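Local coordinates for serpin-ZX (Arabidopsis thaliana, PDB 3LE2), which inhibits the plant proteases metacaspase-9 and RD21A, forming a covalent complex with metacaspase-9 on cleavage of its reactive center loop, and so restrains programmed cell death, at residues A[49-55]-A[307-312]; A[204-208]-A[277-281]. All coordinates share one frame; numbering follows the deposited sequence.

Contact 1: residues A[49-55]-A[307-312]; sequences AGSAGAT and EGLTEM
E307 turns CG to the side of its own backbone N (chi1 -82°) and folds again at chi2 (-71°), and the two bends carry its carboxylate up to A54, where OE1 stands 3.1 Å from A54 N. The hydrogen bond is weak, because the N-H points well off the oxygen (129°). Its position is still telling: G53 occupies the N-cap of helix 54-63 and A54 begins the first turn, so a negative group here would be expected to interact favourably with the helix dipole. The methyl of A54 lies against the same oxygen, with CB 3.7 Å from E307 OE1.

At the other end the meeting point is the carbonyl of G50. G50 O receives a second weak bond, from E311 N at 3.0 Å. The chain of E311 then runs along the 49-55 backbone: its CB is 3.2 Å from G50 O and its CG 3.6 Å from S51 O. M312 contributes carbon rather than a bond, its terminal CE resting 4.1 Å from the bare CA of G50. Between the two polar ends, L309 CD2 meets S51 CB at 3.7 Å, while S51 OG is engaged with A48 O on its own side of the turn.

The contact therefore ties a loop lying between helices 291-296 and 316-319 to the short connection that leaves helix 37-49 and enters helix 54-63. L309 and M312 both reach inward to L167 of strand 167-176, and M312 also packs on F112 of helix 110-119. Just ahead of that helix, K109 shares a backbone hydrogen bond with M312, and its NZ makes a long, weak ion pair with E311 OE1.

Contact 2: residues A[204-208]-A[277-281]; sequences PFMTS and FKIPK
P204-T207 and F277-P280 are neighbouring antiparallel strands, matching s3C and s2C of the serpin sheet C, and they run side by side at 136° between their directions. M206 and I279 form the hydrogen-bonded pair at the middle: M206 N reaches I279 O at 2.6 Å, and I279 N returns a nearly straight bond (174°) to M206 O at 2.9 Å. Toward K281 the ladder is one-sided, since P204 has no N-H to give; K281 N bonds P204 O at 3.0 Å, and a water lies within hydrogen-bonding distance of that oxygen.

Toward F277 a side chain does the work. T207 holds OG1 anti to its backbone N (chi1 -168°), from where the hydroxyl donates to F277 O at 2.7 Å, in the carbonyl plane. S208 N instead lies at the edge of the F277 ring, 3.8 Å from CD2.

On one face, F205 leans obliquely on the proline ring, its CE1 3.5 Å from P280 CD, and the bent chain of K278 lies alongside T207. On the other, M206 CE touches I279 CG2 at 4.0 Å, while M206 CG meets K281 CG.

Outward, K278 bonds by its backbone to F364 and A366, on and just after strand 361-365, and F205 to Q189. The ladder thus lacks one backbone donor, at P204, and at its opposite end F277 O takes the T207 hydroxyl rather than a peptide N-H of 204-208. The backbone bonds of M206-I279 and K281-P204 set the register, which the hydroxyl probably extends where they end.

Contact 1 and contact 2 lie on opposite sides of the molecule's centre, 49 Å apart between their centres and about 39 Å between nearest atoms, so neither touches the other. In sequence, both segments of contact 2 fall between those of contact 1. One joins loops around the start of a helix, through two weak hydrogen bonds; the other is an antiparallel strand pairing with three backbone hydrogen bonds. Neither lies at the reactive bond R353-G354, yet contact 2 is the nearer in topology: strand 277-289 pairs with strand 361-365, whose first residues close the reactive center loop, 339-363. Contact 1, at the turn between helices 37-49 and 54-63, lies at the molecule's end away from sheet C.

Contact 1: residues A[49-55]-A[307-312]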
loop_
_atom_site.group_PDB
_atom_site.type_symbol
_atom_site.label_atom_id
_atom_site.label_comp_id
_atom_site.label_asym_id
_atom_site.label_seq_id
_atom_site.Cartn_x
_atom_site.Cartn_y
_atom_site.Cartn_z
ATOM N N ALA A 49 -17.327 7.745 8.944
ATOM C CA ALA A 49 -18.232 7.243 9.969
ATOM C C ALA A 49 -18.506 8.279 11.060
ATOM O O ALA A 49 -19.531 8.218 11.737
ATOM C CB ALA A 49 -17.677 5.965 10.574
ATOM N N GLY A 50 -17.587 9.221 11.231
ATOM C CA GLY A 50 -17.742 10.263 12.230
ATOM C C GLY A 50 -18.211 11.573 11.625
ATOM O O GLY A 50 -18.136 12.619 12.252
ATOM N N SER A 51 -18.697 11.516 10.392
ATOM C CA SER A 51 -19.093 12.725 9.683
ATOM C C SER A 51 -20.513 12.629 9.135
ATOM O O SER A 51 -21.200 11.610 9.293
ATOM C CB SER A 51 -18.132 12.996 8.528
ATOM O OG SER A 51 -18.342 12.064 7.487
ATOM N N ALA A 52 -20.944 13.699 8.485
ATOM C CA ALA A 52 -22.211 13.675 7.766
ATOM C C ALA A 52 -22.324 14.820 6.771
ATOM O O ALA A 52 -21.429 15.665 6.649
ATOM C CB ALA A 52 -23.378 13.697 8.736
ATOM N N GLY A 53 -23.437 14.843 6.054
ATOM C CA GLY A 53 -23.674 15.903 5.100
ATOM C C GLY A 53 -22.709 15.794 3.943
ATOM O O GLY A 53 -22.295 14.700 3.575
ATOM N N ALA A 54 -22.346 16.940 3.381
ATOM C CA ALA A 54 -21.512 16.986 2.192
ATOM C C ALA A 54 -20.149 16.341 2.435
ATOM O O ALA A 54 -19.459 15.958 1.489
ATOM C CB ALA A 54 -21.354 18.420 1.714
ATOM N N THR A 55 -19.769 16.213 3.702
ATOM C CA THR A 55 -18.504 15.579 4.036
ATOM C C THR A 55 -18.613 14.065 3.922
ATOM O O THR A 55 -17.819 13.429 3.213
ATOM C CB THR A 55 -17.989 16.001 5.437
ATOM O OG1 THR A 55 -17.708 17.402 5.425
ATOM C CG2 THR A 55 -16.705 15.255 5.799
ATOM N N GLU A 307 -17.515 22.147 6.859
ATOM C CA GLU A 307 -18.516 21.195 7.335
ATOM C C GLU A 307 -18.154 20.734 8.740
ATOM O O GLU A 307 -18.841 21.042 9.720
ATOM C CB GLU A 307 -18.585 19.973 6.411
ATOM C CG GLU A 307 -19.417 20.147 5.154
ATOM C CD GLU A 307 -20.892 20.213 5.457
ATOM O OE1 GLU A 307 -21.565 19.170 5.324
ATOM O OE2 GLU A 307 -21.375 21.302 5.834
ATOM N N GLY A 308 -17.060 19.988 8.825
ATOM C CA GLY A 308 -16.613 19.453 10.091
ATOM C C GLY A 308 -17.049 18.017 10.302
ATOM O O GLY A 308 -17.711 17.398 9.457
ATOM N N LEU A 309 -16.666 17.496 11.460
ATOM C CA LEU A 309 -16.939 16.122 11.827
ATOM C C LEU A 309 -17.842 16.136 13.050
ATOM O O LEU A 309 -17.385 16.060 14.200
ATOM C CB LEU A 309 -15.624 15.404 12.107
ATOM C CG LEU A 309 -14.644 15.528 10.939
ATOM C CD1 LEU A 309 -13.216 15.295 11.389
ATOM C CD2 LEU A 309 -15.042 14.564 9.830
ATOM N N THR A 310 -19.136 16.247 12.776
ATOM C CA THR A 310 -20.138 16.464 13.805
ATOM C C THR A 310 -20.597 15.161 14.449
ATOM O O THR A 310 -21.275 15.174 15.475
ATOM C CB THR A 310 -21.344 17.229 13.232
ATOM O OG1 THR A 310 -21.805 16.578 12.038
ATOM C CG2 THR A 310 -20.943 18.658 12.890
ATOM N N GLU A 311 -20.212 14.038 13.853
ATOM C CA GLU A 311 -20.565 12.732 14.403
ATOM C C GLU A 311 -19.403 12.059 15.136
ATOM O O GLU A 311 -19.460 10.877 15.460
ATOM C CB GLU A 311 -21.078 11.808 13.293
ATOM C CG GLU A 311 -22.338 12.320 12.596
ATOM C CD GLU A 311 -23.402 12.773 13.584
ATOM O OE1 GLU A 311 -23.840 11.950 14.424
ATOM O OE2 GLU A 311 -23.793 13.958 13.518
ATOM N N MET A 312 -18.347 12.806 15.408
ATOM C CA MET A 312 -17.161 12.181 15.966
ATOM C C MET A 312 -16.969 12.508 17.456
ATOM O O MET A 312 -16.606 11.640 18.261
ATOM C CB MET A 312 -15.950 12.593 15.141
ATOM C CG MET A 312 -14.757 11.684 15.279
ATOM S SD MET A 312 -13.416 12.279 14.232
ATOM C CE MET A 312 -13.946 11.719 12.604
#

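Contact 2: residues A[204-208]-A[277-281]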
loop_
_atom_site.group_PDB
_atom_site.type_symbol
_atom_site.label_atom_id
_atom_site.label_comp_id
_atom_site.label_asym_id
_atom_site.label_seq_id
_atom_site.Cartn_x
_atom_site.Cartn_y
_atom_site.Cartn_z
ATOM N N PRO A 204 23.061 -4.704 -6.651
ATOM C CA PRO A 204 22.808 -6.151 -6.717
ATOM C C PRO A 204 21.510 -6.485 -7.477
ATOM O O PRO A 204 20.423 -6.068 -7.071
ATOM C CB PRO A 204 22.664 -6.566 -5.239
ATOM C CG PRO A 204 22.936 -5.335 -4.416
ATOM C CD PRO A 204 22.851 -4.150 -5.301
ATOM N N PHE A 205 21.633 -7.226 -8.573
ATOM C CA PHE A 205 20.487 -7.737 -9.309
ATOM C C PHE A 205 20.355 -9.244 -9.115
ATOM O O PHE A 205 21.302 -9.990 -9.375
ATOM C CB PHE A 205 20.638 -7.466 -10.803
ATOM C CG PHE A 205 20.324 -6.051 -11.212
ATOM C CD1 PHE A 205 19.029 -5.684 -11.546
ATOM C CD2 PHE A 205 21.327 -5.099 -11.296
ATOM C CE1 PHE A 205 18.733 -4.401 -11.953
ATOM C CE2 PHE A 205 21.037 -3.794 -11.699
ATOM C CZ PHE A 205 19.736 -3.447 -12.027
ATOM N N MET A 206 19.182 -9.689 -8.671
ATOM C CA MET A 206 18.884 -11.110 -8.596
ATOM C C MET A 206 18.565 -11.636 -9.991
ATOM O O MET A 206 18.094 -10.891 -10.850
ATOM C CB MET A 206 17.691 -11.348 -7.674
ATOM C CG MET A 206 17.816 -10.667 -6.336
ATOM S SD MET A 206 16.479 -11.082 -5.213
ATOM C CE MET A 206 15.053 -10.633 -6.197
ATOM N N THR A 207 18.827 -12.919 -10.217
ATOM C CA THR A 207 18.502 -13.536 -11.498
ATOM C C THR A 207 17.998 -14.957 -11.327
ATOM O O THR A 207 18.058 -15.525 -10.233
ATOM C CB THR A 207 19.697 -13.549 -12.470
ATOM O OG1 THR A 207 19.234 -13.902 -13.779
ATOM C CG2 THR A 207 20.751 -14.553 -12.013
ATOM N N SER A 208 17.480 -15.514 -12.416
ATOM C CA SER A 208 16.940 -16.869 -12.420
ATOM C C SER A 208 16.805 -17.397 -13.839
ATOM O O SER A 208 16.706 -16.632 -14.802
ATOM C CB SER A 208 15.579 -16.922 -11.734
ATOM O OG SER A 208 15.020 -18.214 -11.874
ATOM N N PHE A 277 16.875 -12.136 -17.368
ATOM C CA PHE A 277 15.962 -11.890 -16.255
ATOM C C PHE A 277 16.681 -11.290 -15.050
ATOM O O PHE A 277 17.404 -11.992 -14.346
ATOM C CB PHE A 277 15.287 -13.191 -15.835
ATOM C CG PHE A 277 14.250 -13.017 -14.772
ATOM C CD1 PHE A 277 13.114 -12.268 -15.013
ATOM C CD2 PHE A 277 14.404 -13.609 -13.536
ATOM C CE1 PHE A 277 12.155 -12.100 -14.035
ATOM C CE2 PHE A 277 13.453 -13.450 -12.554
ATOM C CZ PHE A 277 12.325 -12.697 -12.802
ATOM N N LYS A 278 16.477 -9.996 -14.809
ATOM C CA LYS A 278 17.203 -9.311 -13.740
ATOM C C LYS A 278 16.304 -8.456 -12.856
ATOM O O LYS A 278 15.624 -7.550 -13.339
ATOM C CB LYS A 278 18.323 -8.451 -14.326
ATOM C CG LYS A 278 19.403 -9.238 -15.045
ATOM C CD LYS A 278 20.192 -10.114 -14.085
ATOM C CE LYS A 278 21.197 -10.984 -14.832
ATOM N NZ LYS A 278 22.109 -10.164 -15.686
ATOM N N ILE A 279 16.339 -8.735 -11.557
ATOM C CA ILE A 279 15.551 -7.999 -10.572
ATOM C C ILE A 279 16.452 -7.361 -9.498
ATOM O O ILE A 279 17.149 -8.068 -8.763
ATOM C CB ILE A 279 14.532 -8.939 -9.886
ATOM C CG1 ILE A 279 13.689 -9.647 -10.934
ATOM C CG2 ILE A 279 13.621 -8.170 -8.955
ATOM C CD1 ILE A 279 12.951 -8.685 -11.847
ATOM N N PRO A 280 16.436 -6.020 -9.387
ATOM C CA PRO A 280 17.273 -5.423 -8.337
ATOM C C PRO A 280 16.741 -5.729 -6.952
ATOM O O PRO A 280 15.519 -5.719 -6.754
ATOM C CB PRO A 280 17.141 -3.924 -8.605
ATOM C CG PRO A 280 15.813 -3.780 -9.281
ATOM C CD PRO A 280 15.727 -4.995 -10.172
ATOM N N LYS A 281 17.635 -5.995 -6.002
ATOM C CA LYS A 281 17.225 -6.049 -4.603
ATOM C C LYS A 281 16.882 -4.631 -4.194
ATOM O O LYS A 281 17.401 -3.680 -4.782
ATOM C CB LYS A 281 18.367 -6.559 -3.717
ATOM C CG LYS A 281 18.766 -7.998 -3.974
ATOM C CD LYS A 281 19.852 -8.468 -3.017
ATOM C CE LYS A 281 19.302 -8.755 -1.621
ATOM N NZ LYS A 281 20.405 -9.036 -0.652
HETATM O O HOH W 1 19.573 -3.448 -5.960
#